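Local coordinates for protein catalase (Corynebacterium glutamicum, PDB 4B7H) that breaks hydrogen peroxide down to water and oxygen at a haem group, and also carries bound NADPH, with nitric oxide held here as an inhibitor on the haem iron, at residues His70-Gly75 with Asn251-Arg256; Asn142-Phe147 with Ala187-Tyr192; Asp267-Asp272 with Phe310-Asn315. One frame throughout, in Å; residues are numbered along the deposited sequence. Where two conformers were deposited one is given.

Interaction 1 of 3, residues His70-Gly75 with Asn251-Arg256; sequences HAKGHG and NADYQR. With HEM (protoporphyrin IX containing Fe), chain E; NO (nitric oxide), chain F.
The first residues of strand 73-82 and K72 just before them, next to the distal haem pocket of H70, are joined to the start of helix 254-264 by K72, H74 and R256. The K72 side chain leaves with CG anti to the backbone N (chi1 -178°) and bends at chi2 and chi4. This brings NZ to D253 OD1 in a salt bridge of 2.8 Å, met nearly in line with the carboxylate C-O bond. K72 NZ also bonds to S116 O and pairs with D118 OD1, while D118 OD2 accepts from R256 N and so ties the buried lysine to the helix start. K72 CE lies over one face of the R256 guanidinium, 3.4 Å from NH2. R256 NH2 also gives a weak, bent hydrogen bond of 2.9 Å to G73 O. H74 lies flat against the first turn of the helix. R256 CA sits over the centre of its imidazole, 3.7 Å from the centroid, as a CH-pi contact. Q255 C lies over the same face, nearer the rim. One water bridges H74 ND1, at 2.8 Å, and R256 NE, from which it accepts at 2.9 Å.

On the haem side, H70 lays its ring over the porphyrin, with CD2 3.2 Å from C4D of the haem. The nitric oxide on the iron lies at the imidazole edge, its O 3.5 Å from H70 NE2. S203 OG bonds to H74 NE2 and S108 OG to H70 ND1, which would help fix both rings.

Strand 73-82 lies between strands 100-108 and 305-314. F319 of helix 319-324 packs on H74 and R256, and a second subunit reaches the helix start, its R164 pairing with D253 OD2 and its G169 O accepting from R256 NH1.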
loop_
_atom_site.group_PDB
_atom_site.type_symbol
_atom_site.label_atom_id
_atom_site.label_comp_id
_atom_site.label_asym_id
_atom_site.label_seq_id
_atom_site.Cartn_x
_atom_site.Cartn_y
_atom_site.Cartn_z
ATOM N N HIS A 70 14.065 11.156 -11.220
ATOM C CA HIS A 70 15.331 10.942 -10.500
ATOM C C HIS A 70 15.433 9.533 -9.895
ATOM O O HIS A 70 16.082 9.334 -8.867
ATOM C CB HIS A 70 15.582 12.008 -9.422
ATOM C CG HIS A 70 15.780 13.402 -9.950
ATOM N ND1 HIS A 70 17.028 13.980 -10.080
ATOM C CD2 HIS A 70 14.886 14.355 -10.314
ATOM C CE1 HIS A 70 16.896 15.218 -10.524
ATOM N NE2 HIS A 70 15.608 15.470 -10.680
ATOM N N ALA A 71 14.830 8.552 -10.562
ATOM C CA ALA A 71 14.867 7.160 -10.099
ATOM C C ALA A 71 16.269 6.586 -9.935
ATOM O O ALA A 71 16.513 5.831 -8.990
ATOM C CB ALA A 71 14.069 6.272 -11.032
ATOM N N LYS A 72 17.162 6.901 -10.876
ATOM C CA LYS A 72 18.511 6.318 -10.906
ATOM C C LYS A 72 19.509 7.216 -10.190
ATOM O O LYS A 72 19.871 8.277 -10.698
ATOM C CB LYS A 72 18.991 6.112 -12.350
ATOM C CG LYS A 72 20.382 5.461 -12.439
ATOM C CD LYS A 72 20.286 3.954 -12.156
ATOM C CE LYS A 72 21.646 3.261 -11.947
ATOM N NZ LYS A 72 22.586 3.473 -13.094
ATOM N N GLY A 73 19.970 6.803 -9.020
ATOM C CA GLY A 73 20.908 7.621 -8.279
ATOM C C GLY A 73 21.704 6.844 -7.259
ATOM O O GLY A 73 21.558 5.624 -7.134
ATOM N N HIS A 74 22.537 7.564 -6.514
ATOM C CA HIS A 74 23.488 6.952 -5.598
ATOM C C HIS A 74 23.985 8.058 -4.701
ATOM O O HIS A 74 23.798 9.242 -5.002
ATOM C CB HIS A 74 24.663 6.359 -6.375
ATOM C CG HIS A 74 25.271 7.325 -7.339
ATOM N ND1 HIS A 74 24.773 7.511 -8.611
ATOM C CD2 HIS A 74 26.298 8.197 -7.203
ATOM C CE1 HIS A 74 25.484 8.439 -9.228
ATOM N NE2 HIS A 74 26.405 8.884 -8.390
ATOM N N GLY A 75 24.623 7.708 -3.596
ATOM C CA GLY A 75 25.007 8.758 -2.683
ATOM C C GLY A 75 26.062 8.402 -1.667
ATOM O O GLY A 75 26.722 7.364 -1.756
ATOM N N ASN A 251 29.263 0.514 -18.823
ATOM C CA ASN A 251 28.974 0.485 -17.397
ATOM C C ASN A 251 27.825 1.427 -17.100
ATOM O O ASN A 251 28.025 2.635 -16.961
ATOM C CB ASN A 251 30.204 0.866 -16.565
ATOM C CG ASN A 251 29.978 0.678 -15.069
ATOM O OD1 ASN A 251 28.872 0.335 -14.633
ATOM N ND2 ASN A 251 31.029 0.889 -14.274
ATOM N N ALA A 252 26.621 0.869 -16.987
ATOM C CA ALA A 252 25.439 1.672 -16.713
ATOM C C ALA A 252 25.528 2.354 -15.351
ATOM O O ALA A 252 24.811 3.320 -15.087
ATOM C CB ALA A 252 24.193 0.814 -16.786
ATOM N N ASP A 253 26.411 1.851 -14.490
ATOM C CA ASP A 253 26.575 2.387 -13.151
ATOM C C ASP A 253 27.914 3.097 -12.990
ATOM O O ASP A 253 28.474 3.142 -11.902
ATOM C CB ASP A 253 26.438 1.248 -12.139
ATOM C CG ASP A 253 25.103 0.524 -12.254
ATOM O OD1 ASP A 253 24.097 1.160 -12.638
ATOM O OD2 ASP A 253 25.053 -0.688 -11.975
ATOM N N TYR A 254 28.409 3.674 -14.081
ATOM C CA TYR A 254 29.722 4.302 -14.091
ATOM C C TYR A 254 29.920 5.308 -12.965
ATOM O O TYR A 254 30.963 5.321 -12.304
ATOM C CB TYR A 254 29.945 4.980 -15.441
ATOM C CG TYR A 254 31.326 5.564 -15.615
ATOM C CD1 TYR A 254 32.395 4.771 -16.025
ATOM C CD2 TYR A 254 31.559 6.918 -15.394
ATOM C CE1 TYR A 254 33.659 5.305 -16.198
ATOM C CE2 TYR A 254 32.830 7.464 -15.560
ATOM C CZ TYR A 254 33.871 6.652 -15.964
ATOM O OH TYR A 254 35.125 7.187 -16.134
ATOM N N GLN A 255 28.918 6.154 -12.738
ATOM C CA GLN A 255 29.059 7.221 -11.757
ATOM C C GLN A 255 28.843 6.715 -10.338
ATOM O O GLN A 255 29.524 7.159 -9.404
ATOM C CB GLN A 255 28.129 8.388 -12.090
ATOM C CG GLN A 255 28.385 8.983 -13.468
ATOM C CD GLN A 255 27.554 10.217 -13.721
ATOM O OE1 GLN A 255 26.460 10.369 -13.186
ATOM N NE2 GLN A 255 28.074 11.111 -14.547
ATOM N N ARG A 256 27.892 5.796 -10.176
ATOM C CA ARG A 256 27.697 5.114 -8.900
ATOM C C ARG A 256 29.002 4.443 -8.467
ATOM O O ARG A 256 29.455 4.601 -7.331
ATOM C CB ARG A 256 26.571 4.079 -9.034
ATOM C CG ARG A 256 26.284 3.296 -7.764
ATOM C CD ARG A 256 25.124 2.314 -7.945
ATOM N NE ARG A 256 23.868 2.992 -8.263
ATOM C CZ ARG A 256 22.669 2.410 -8.248
ATOM N NH1 ARG A 256 22.556 1.125 -7.932
ATOM N NH2 ARG A 256 21.583 3.123 -8.538
HETATM C CHA HEM E . 13.084 14.393 -7.258
HETATM C CHB HEM E . 9.077 17.075 -7.780
HETATM C CHC HEM E . 11.732 20.491 -9.952
HETATM C CHD HEM E . 15.658 18.470 -8.034
HETATM C C1A HEM E . 11.776 14.809 -7.224
HETATM C C2A HEM E . 10.667 14.076 -6.642
HETATM C C3A HEM E . 9.570 14.835 -6.778
HETATM C C4A HEM E . 9.941 16.056 -7.452
HETATM C CMA HEM E . 8.139 14.532 -6.322
HETATM C CAA HEM E . 10.776 12.685 -5.978
HETATM C CBA HEM E . 11.132 12.856 -4.508
HETATM C CGA HEM E . 11.072 11.563 -3.739
HETATM O O1A HEM E . 11.940 11.386 -2.848
HETATM O O2A HEM E . 10.179 10.712 -3.986
HETATM C C1B HEM E . 9.429 18.230 -8.440
HETATM C C2B HEM E . 8.525 19.268 -8.881
HETATM C C3B HEM E . 9.268 20.204 -9.507
HETATM C C4B HEM E . 10.652 19.786 -9.448
HETATM C CMB HEM E . 6.998 19.229 -8.665
HETATM C CAB HEM E . 8.846 21.536 -10.154
HETATM C CBB HEM E . 7.771 22.214 -9.753
HETATM C C1C HEM E . 13.021 20.341 -9.473
HETATM C C2C HEM E . 14.076 21.345 -9.429
HETATM C C3C HEM E . 15.161 20.761 -8.892
HETATM C C4C HEM E . 14.810 19.395 -8.568
HETATM C CMC HEM E . 13.935 22.799 -9.942
HETATM C CAC HEM E . 16.549 21.357 -8.553
HETATM C CBC HEM E . 16.728 22.656 -8.256
HETATM C C1D HEM E . 15.332 17.177 -7.727
HETATM C C2D HEM E . 16.290 16.223 -7.271
HETATM C C3D HEM E . 15.512 14.959 -7.026
HETATM C C4D HEM E . 14.144 15.264 -7.345
HETATM C CMD HEM E . 17.791 16.434 -7.084
HETATM C CAD HEM E . 16.099 13.656 -6.504
HETATM C CBD HEM E . 16.316 13.794 -4.999
HETATM C CGD HEM E . 16.985 12.522 -4.569
HETATM O O1D HEM E . 16.378 11.737 -3.799
HETATM O O2D HEM E . 18.132 12.277 -5.020
HETATM N NA HEM E . 11.304 16.022 -7.704
HETATM N NB HEM E . 10.716 18.569 -8.799
HETATM N NC HEM E . 13.505 19.161 -8.932
HETATM N ND HEM E . 14.074 16.584 -7.771
HETATM FE FE HEM E . 12.415 17.566 -8.350
HETATM N N NO F . 12.533 17.005 -9.948
HETATM O O NO F . 12.602 17.133 -11.052
HETATM O O HOH W 1 23.451 5.380 -9.934
#

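Interaction 2 of 3, residues Asn142-Phe147 with Ala187-Tyr192; sequences NNTPTF and AHQVTY. With NDP (NADPH dihydro-nicotinamide-adenine-dinucleotide phosphate), chain H.
Y192 turns one ring face to T144. T144 CB is 3.9 Å from the Y192 ring centroid, a CH-pi contact, and T144 OG1 stands over its centre. The hydroxyl, at the ring edge, donates to N143 O at 2.8 Å, in the carbonyl plane and on a lone pair. R197 NH1 is a further partner of this hydroxyl. P145 CD approaches from the same side of the ring as T144, 3.5 Å from Y192 CE2, while the adenine C2A of NADPH lies on the other side.

T144 and Q189 approach from opposite directions. T144 OG1 donates to Q189 OE1 at 2.6 Å, tilted 20° from the amide plane. A bend at chi2 (59°) turns the Q189 amide toward T144. OG1 accepts in turn from T146 N, closing an ST turn in the loop that follows strand 135-142.

This loop and helix 187-194 form part of the NADPH pocket in the catalase fold. H188 NE2 and O2D of the nicotinamide ribose share a hydrogen bond of 2.7 Å. P145 CG packs 3.6 Å from the nicotinamide C4N, the carbon that carries hydride in this cofactor.

T146 CG2 sits over the centre of the H188 imidazole. H188 ND1 is bonded to T294 O, so both ring nitrogens are engaged. Farther along the loop, F147 C lies 3.4 Å from Q189 CB of the helix, and a water links F147 O to Q189 N.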
loop_
_atom_site.group_PDB
_atom_site.type_symbol
_atom_site.label_atom_id
_atom_site.label_comp_id
_atom_site.label_asym_id
_atom_site.label_seq_id
_atom_site.Cartn_x
_atom_site.Cartn_y
_atom_site.Cartn_z
ATOM N N ASN A 142 20.403 20.732 -8.301
ATOM C CA ASN A 142 20.794 20.065 -9.544
ATOM C C ASN A 142 22.174 20.571 -9.944
ATOM O O ASN A 142 22.687 21.516 -9.338
ATOM C CB ASN A 142 19.802 20.381 -10.673
ATOM C CG ASN A 142 18.590 19.456 -10.693
ATOM O OD1 ASN A 142 18.667 18.281 -10.319
ATOM N ND2 ASN A 142 17.470 19.979 -11.169
ATOM N N ASN A 143 22.758 19.973 -10.979
ATOM C CA ASN A 143 24.045 20.425 -11.507
ATOM C C ASN A 143 23.918 21.579 -12.524
ATOM O O ASN A 143 24.825 21.797 -13.340
ATOM C CB ASN A 143 24.814 19.252 -12.123
ATOM C CG ASN A 143 24.185 18.762 -13.404
ATOM O OD1 ASN A 143 23.038 19.093 -13.710
ATOM N ND2 ASN A 143 24.927 17.973 -14.163
ATOM N N THR A 144 22.798 22.304 -12.457
ATOM C CA THR A 144 22.519 23.483 -13.278
ATOM C C THR A 144 21.947 24.597 -12.404
ATOM O O THR A 144 21.185 24.330 -11.463
ATOM C CB THR A 144 21.491 23.183 -14.386
ATOM O OG1 THR A 144 21.009 24.419 -14.924
ATOM C CG2 THR A 144 20.306 22.373 -13.828
ATOM N N PRO A 145 22.304 25.857 -12.709
ATOM C CA PRO A 145 21.820 27.005 -11.938
ATOM C C PRO A 145 20.384 27.390 -12.304
ATOM O O PRO A 145 19.813 28.282 -11.675
ATOM C CB PRO A 145 22.781 28.124 -12.362
ATOM C CG PRO A 145 23.086 27.774 -13.792
ATOM C CD PRO A 145 23.270 26.273 -13.743
ATOM N N THR A 146 19.806 26.717 -13.296
ATOM C CA THR A 146 18.484 27.073 -13.800
ATOM C C THR A 146 17.662 25.802 -14.065
ATOM O O THR A 146 18.066 24.714 -13.662
ATOM C CB THR A 146 18.617 27.999 -15.050
ATOM O OG1 THR A 146 17.335 28.495 -15.445
ATOM C CG2 THR A 146 19.287 27.272 -16.215
ATOM N N PHE A 147 16.503 25.928 -14.706
ATOM C CA PHE A 147 15.687 24.753 -15.023
ATOM C C PHE A 147 14.746 25.082 -16.173
ATOM O O PHE A 147 14.705 26.225 -16.634
ATOM C CB PHE A 147 14.909 24.288 -13.793
ATOM C CG PHE A 147 14.472 22.838 -13.844
ATOM C CD1 PHE A 147 15.411 21.818 -13.828
ATOM C CD2 PHE A 147 13.123 22.503 -13.855
ATOM C CE1 PHE A 147 15.019 20.474 -13.854
ATOM C CE2 PHE A 147 12.719 21.166 -13.880
ATOM C CZ PHE A 147 13.671 20.153 -13.869
ATOM N N ALA A 187 14.142 27.120 -23.087
ATOM C CA ALA A 187 15.339 27.360 -23.891
ATOM C C ALA A 187 16.625 27.521 -23.075
ATOM O O ALA A 187 17.678 27.028 -23.477
ATOM C CB ALA A 187 15.131 28.538 -24.828
ATOM N N HIS A 188 16.553 28.197 -21.933
ATOM C CA HIS A 188 17.765 28.376 -21.140
ATOM C C HIS A 188 18.349 27.035 -20.717
ATOM O O HIS A 188 19.522 26.742 -20.984
ATOM C CB HIS A 188 17.517 29.260 -19.914
ATOM C CG HIS A 188 18.776 29.776 -19.291
ATOM N ND1 HIS A 188 18.779 30.624 -18.206
ATOM C CD2 HIS A 188 20.076 29.563 -19.604
ATOM C CE1 HIS A 188 20.028 30.912 -17.878
ATOM N NE2 HIS A 188 20.835 30.286 -18.717
ATOM N N GLN A 189 17.528 26.203 -20.088
ATOM C CA GLN A 189 18.040 24.936 -19.592
ATOM C C GLN A 189 18.366 23.945 -20.709
ATOM O O GLN A 189 19.317 23.168 -20.588
ATOM C CB GLN A 189 17.089 24.303 -18.574
ATOM C CG GLN A 189 17.553 22.934 -18.107
ATOM C CD GLN A 189 18.929 22.962 -17.468
ATOM O OE1 GLN A 189 19.342 23.974 -16.904
ATOM N NE2 GLN A 189 19.638 21.838 -17.530
ATOM N N VAL A 190 17.604 23.969 -21.802
ATOM C CA VAL A 190 17.919 23.063 -22.901
ATOM C C VAL A 190 19.284 23.404 -23.512
ATOM O O VAL A 190 20.055 22.503 -23.864
ATOM C CB VAL A 190 16.797 23.012 -23.957
ATOM C CG1 VAL A 190 17.207 22.141 -25.126
ATOM C CG2 VAL A 190 15.519 22.468 -23.328
ATOM N N THR A 191 19.619 24.691 -23.581
ATOM C CA THR A 191 20.935 25.092 -24.075
ATOM C C THR A 191 22.043 24.569 -23.149
ATOM O O THR A 191 23.069 24.063 -23.612
ATOM C CB THR A 191 21.009 26.618 -24.229
ATOM O OG1 THR A 191 19.984 27.047 -25.130
ATOM C CG2 THR A 191 22.361 27.046 -24.780
ATOM N N TYR A 192 21.817 24.662 -21.841
ATOM C CA TYR A 192 22.762 24.126 -20.862
ATOM C C TYR A 192 22.883 22.601 -20.987
ATOM O O TYR A 192 23.987 22.045 -20.986
ATOM C CB TYR A 192 22.291 24.534 -19.467
ATOM C CG TYR A 192 23.237 24.319 -18.308
ATOM C CD1 TYR A 192 23.345 23.075 -17.693
ATOM C CD2 TYR A 192 23.967 25.381 -17.777
ATOM C CE1 TYR A 192 24.189 22.883 -16.603
ATOM C CE2 TYR A 192 24.811 25.199 -16.682
ATOM C CZ TYR A 192 24.914 23.947 -16.105
ATOM O OH TYR A 192 25.745 23.779 -15.016
HETATM P PA NDP H . 29.786 34.796 -15.995
HETATM O O1A NDP H . 30.857 34.908 -17.017
HETATM O O2A NDP H . 30.114 35.516 -14.732
HETATM O O5B NDP H . 29.546 33.242 -15.693
HETATM C C5B NDP H . 29.395 32.326 -16.750
HETATM C C4B NDP H . 29.124 30.972 -16.115
HETATM O O4B NDP H . 28.926 30.010 -17.141
HETATM C C3B NDP H . 30.307 30.516 -15.259
HETATM O O3B NDP H . 29.835 29.963 -14.044
HETATM C C2B NDP H . 30.959 29.470 -16.144
HETATM O O2B NDP H . 31.735 28.499 -15.469
HETATM C C1B NDP H . 29.733 28.897 -16.841
HETATM N N9A NDP H . 30.065 28.035 -17.993
HETATM C C8A NDP H . 31.271 27.931 -18.640
HETATM N N7A NDP H . 31.160 27.009 -19.622
HETATM C C5A NDP H . 29.897 26.514 -19.610
HETATM C C6A NDP H . 29.254 25.556 -20.391
HETATM N N6A NDP H . 29.968 24.705 -21.129
HETATM N N1A NDP H . 27.932 25.267 -20.143
HETATM C C2A NDP H . 27.256 25.908 -19.124
HETATM N N3A NDP H . 27.899 26.853 -18.350
HETATM C C4A NDP H . 29.201 27.150 -18.589
HETATM O O3 NDP H . 28.403 35.320 -16.658
HETATM P PN NDP H . 26.973 35.373 -15.908
HETATM O O1N NDP H . 27.091 34.886 -14.504
HETATM O O2N NDP H . 26.405 36.712 -16.198
HETATM O O5D NDP H . 26.092 34.307 -16.732
HETATM C C5D NDP H . 26.196 34.237 -18.142
HETATM C C4D NDP H . 25.554 32.954 -18.629
HETATM O O4D NDP H . 26.265 31.858 -18.089
HETATM C C3D NDP H . 24.120 32.830 -18.139
HETATM O O3D NDP H . 23.202 33.363 -19.082
HETATM C C2D NDP H . 23.964 31.334 -17.926
HETATM O O2D NDP H . 23.464 30.745 -19.094
HETATM C C1D NDP H . 25.381 30.807 -17.719
HETATM N N1N NDP H . 25.619 30.408 -16.315
HETATM C C2N NDP H . 25.248 31.262 -15.316
HETATM C C3N NDP H . 25.442 30.964 -13.977
HETATM C C7N NDP H . 24.983 31.959 -12.961
HETATM O O7N NDP H . 24.583 31.493 -11.705
HETATM N N7N NDP H . 24.940 33.251 -13.268
HETATM C C4N NDP H . 26.083 29.669 -13.524
HETATM C C5N NDP H . 26.452 28.806 -14.696
HETATM C C6N NDP H . 26.206 29.204 -16.011
HETATM P P2B NDP H . 33.332 28.688 -15.306
HETATM O O1X NDP H . 33.921 28.883 -16.688
HETATM O O2X NDP H . 33.577 29.895 -14.427
HETATM O O3X NDP H . 33.860 27.425 -14.649
HETATM O O HOH W 2 22.219 20.131 -16.293
HETATM O O HOH W 3 14.951 27.163 -19.247
#

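Interaction 3 of 3, residues Asp267-Asp272 with Phe310-Asn315; sequences DFPIWD and FILNRN
W271 and F310 face each other as a hydrogen-bonded pair of antiparallel strands, and the tryptophan side chain can be followed outward across the neighbouring strand. Its CB lies over one face of the F310 ring, offset toward the rim and 3.9 Å from the centroid, a CH-pi contact. At CG and CD2 the indole passes F310 CZ. CE3 then comes within 3.3 Å of F310 CE1. The two ring planes are near parallel, 17° apart, but slid so far that they barely overlap. Farther out, CZ3 and CH2 touch L312 CD1, the former at 3.7 Å. NE1 donates to Q206 O. F310 can lie along the indole because its CG sits between the backbone N and the carbonyl carbon (chi1 71°).

The backbones pair at W271 N to F310 O (3.0 Å) and F310 N to W271 O (2.9 Å). L312 N adds a bond to P269 O. L312 O is buried without a polar partner, 3.2 Å from F268 CB. On the opposite face of the sheet, I270 and I311 point the same way and touch through their CG1 atoms at 3.8 Å. Before the strand, F268 places its ring against N313, whose CB stands over the ring centre at 3.7 Å.

Strand 270-279 has strand 223-232 as its other neighbour. On its other side, strand 305-314 has a classic beta bulge, where N313 and R314 both face F77 of strand 73-82. L103 of strand 100-108 packs on F310 and L312, while helix 254-264 covers F268 and P269 through I263 and L259.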
loop_
_atom_site.group_PDB
_atom_site.type_symbol
_atom_site.label_atom_id
_atom_site.label_comp_id
_atom_site.label_asym_id
_atom_site.label_seq_id
_atom_site.Cartn_x
_atom_site.Cartn_y
_atom_site.Cartn_z
ATOM N N ASP A 267 39.908 9.132 -1.621
ATOM C CA ASP A 267 39.925 10.305 -2.488
ATOM C C ASP A 267 38.618 11.076 -2.318
ATOM O O ASP A 267 37.779 11.123 -3.228
ATOM C CB ASP A 267 40.124 9.875 -3.946
ATOM C CG ASP A 267 40.384 11.046 -4.879
ATOM O OD1 ASP A 267 40.709 12.149 -4.392
ATOM O OD2 ASP A 267 40.273 10.855 -6.110
ATOM N N PHE A 268 38.451 11.674 -1.145
ATOM C CA PHE A 268 37.186 12.299 -0.784
ATOM C C PHE A 268 36.924 13.562 -1.600
ATOM O O PHE A 268 37.715 14.499 -1.555
ATOM C CB PHE A 268 37.188 12.653 0.704
ATOM C CG PHE A 268 37.516 11.494 1.616
ATOM C CD1 PHE A 268 36.947 10.236 1.426
ATOM C CD2 PHE A 268 38.404 11.670 2.672
ATOM C CE1 PHE A 268 37.254 9.180 2.283
ATOM C CE2 PHE A 268 38.714 10.629 3.521
ATOM C CZ PHE A 268 38.137 9.379 3.329
ATOM N N PRO A 269 35.802 13.602 -2.337
ATOM C CA PRO A 269 35.493 14.792 -3.135
ATOM C C PRO A 269 34.999 15.949 -2.269
ATOM O O PRO A 269 34.312 15.736 -1.252
ATOM C CB PRO A 269 34.386 14.309 -4.077
ATOM C CG PRO A 269 33.700 13.229 -3.313
ATOM C CD PRO A 269 34.795 12.541 -2.516
ATOM N N ILE A 270 35.361 17.164 -2.677
ATOM C CA ILE A 270 35.057 18.372 -1.927
ATOM C C ILE A 270 34.392 19.394 -2.844
ATOM O O ILE A 270 34.702 19.465 -4.039
ATOM C CB ILE A 270 36.352 18.972 -1.325
ATOM C CG1 ILE A 270 36.987 17.989 -0.339
ATOM C CG2 ILE A 270 36.085 20.303 -0.640
ATOM C CD1 ILE A 270 38.426 18.306 -0.013
ATOM N N TRP A 271 33.456 20.157 -2.291
ATOM C CA TRP A 271 32.865 21.300 -2.975
ATOM C C TRP A 271 32.958 22.521 -2.079
ATOM O O TRP A 271 32.706 22.433 -0.874
ATOM C CB TRP A 271 31.385 21.053 -3.267
ATOM C CG TRP A 271 31.108 20.121 -4.407
ATOM C CD1 TRP A 271 30.725 20.469 -5.674
ATOM C CD2 TRP A 271 31.193 18.688 -4.393
ATOM N NE1 TRP A 271 30.569 19.339 -6.451
ATOM C CE2 TRP A 271 30.841 18.235 -5.685
ATOM C CE3 TRP A 271 31.521 17.745 -3.412
ATOM C CZ2 TRP A 271 30.809 16.880 -6.023
ATOM C CZ3 TRP A 271 31.490 16.393 -3.747
ATOM C CH2 TRP A 271 31.135 15.973 -5.043
ATOM N N ASP A 272 33.308 23.661 -2.664
ATOM C CA ASP A 272 33.244 24.919 -1.928
ATOM C C ASP A 272 31.824 25.488 -1.963
ATOM O O ASP A 272 31.220 25.604 -3.029
ATOM C CB ASP A 272 34.263 25.912 -2.476
ATOM C CG ASP A 272 35.681 25.506 -2.149
ATOM O OD1 ASP A 272 36.065 25.623 -0.963
ATOM O OD2 ASP A 272 36.401 25.050 -3.063
ATOM N N PHE A 310 32.080 21.405 1.769
ATOM C CA PHE A 310 31.665 20.100 2.263
ATOM C C PHE A 310 32.487 19.001 1.602
ATOM O O PHE A 310 33.028 19.179 0.504
ATOM C CB PHE A 310 30.138 19.872 2.182
ATOM C CG PHE A 310 29.591 19.703 0.788
ATOM C CD1 PHE A 310 29.696 18.485 0.126
ATOM C CD2 PHE A 310 28.909 20.745 0.167
ATOM C CE1 PHE A 310 29.162 18.317 -1.143
ATOM C CE2 PHE A 310 28.375 20.589 -1.109
ATOM C CZ PHE A 310 28.507 19.372 -1.763
ATOM N N ILE A 311 32.609 17.884 2.307
ATOM C CA ILE A 311 33.445 16.770 1.893
ATOM C C ILE A 311 32.639 15.485 2.022
ATOM O O ILE A 311 31.849 15.336 2.959
ATOM C CB ILE A 311 34.745 16.721 2.750
ATOM C CG1 ILE A 311 35.681 15.599 2.298
ATOM C CG2 ILE A 311 34.426 16.644 4.250
ATOM C CD1 ILE A 311 37.066 15.670 2.940
ATOM N N LEU A 312 32.796 14.579 1.060
ATOM C CA LEU A 312 32.115 13.290 1.135
ATOM C C LEU A 312 33.142 12.256 1.574
ATOM O O LEU A 312 34.079 11.945 0.821
ATOM C CB LEU A 312 31.505 12.902 -0.214
ATOM C CG LEU A 312 30.563 13.940 -0.832
ATOM C CD1 LEU A 312 29.989 13.435 -2.156
ATOM C CD2 LEU A 312 29.449 14.307 0.140
ATOM N N ASN A 313 32.978 11.734 2.788
ATOM C CA ASN A 313 33.979 10.823 3.344
ATOM C C ASN A 313 33.439 9.504 3.900
ATOM O O ASN A 313 34.157 8.787 4.592
ATOM C CB ASN A 313 34.842 11.537 4.402
ATOM C CG ASN A 313 34.036 11.998 5.612
ATOM O OD1 ASN A 313 32.837 11.713 5.733
ATOM N ND2 ASN A 313 34.698 12.713 6.520
ATOM N N ARG A 314 32.190 9.172 3.589
ATOM C CA ARG A 314 31.609 7.936 4.092
ATOM C C ARG A 314 30.642 7.348 3.079
ATOM O O ARG A 314 29.676 8.003 2.678
ATOM C CB ARG A 314 30.899 8.203 5.425
ATOM C CG ARG A 314 30.031 7.035 5.937
ATOM C CD ARG A 314 30.865 5.825 6.390
ATOM N NE ARG A 314 31.734 6.193 7.504
ATOM C CZ ARG A 314 33.061 6.230 7.453
ATOM N NH1 ARG A 314 33.702 5.868 6.347
ATOM N NH2 ARG A 314 33.752 6.611 8.522
ATOM N N ASN A 315 30.900 6.112 2.663
ATOM C CA ASN A 315 29.964 5.382 1.825
ATOM C C ASN A 315 28.797 4.898 2.681
ATOM O O ASN A 315 28.956 4.689 3.890
ATOM C CB ASN A 315 30.650 4.175 1.177
ATOM C CG ASN A 315 31.449 4.538 -0.066
ATOM O OD1 ASN A 315 32.529 3.989 -0.316
ATOM N ND2 ASN A 315 30.916 5.455 -0.856
#

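Interactions 1 and 2 line the haem and NADPH sites of one catalase chain; interaction 3 is sheet packing farther out. Interactions 1 and 2 touch where the H70 ring packs on the N142 side chain, though their centres are 20 Å apart. Both reach the haem: H70 covers the porphyrin, and the F147 side chain is about 4 Å from both haem and nitric oxide. Interaction 2 also borders NADPH. In interaction 3 the L312 side chain is about 12 Å from the haem and W271 about 12 Å from NADPH. Its centre is 17 Å from that of interaction 1, with nearest atoms about 5 Å apart. The two share a sheet through strands 73-82 and 305-314. Helix 254-264 runs from interaction 1 toward strand 270-279.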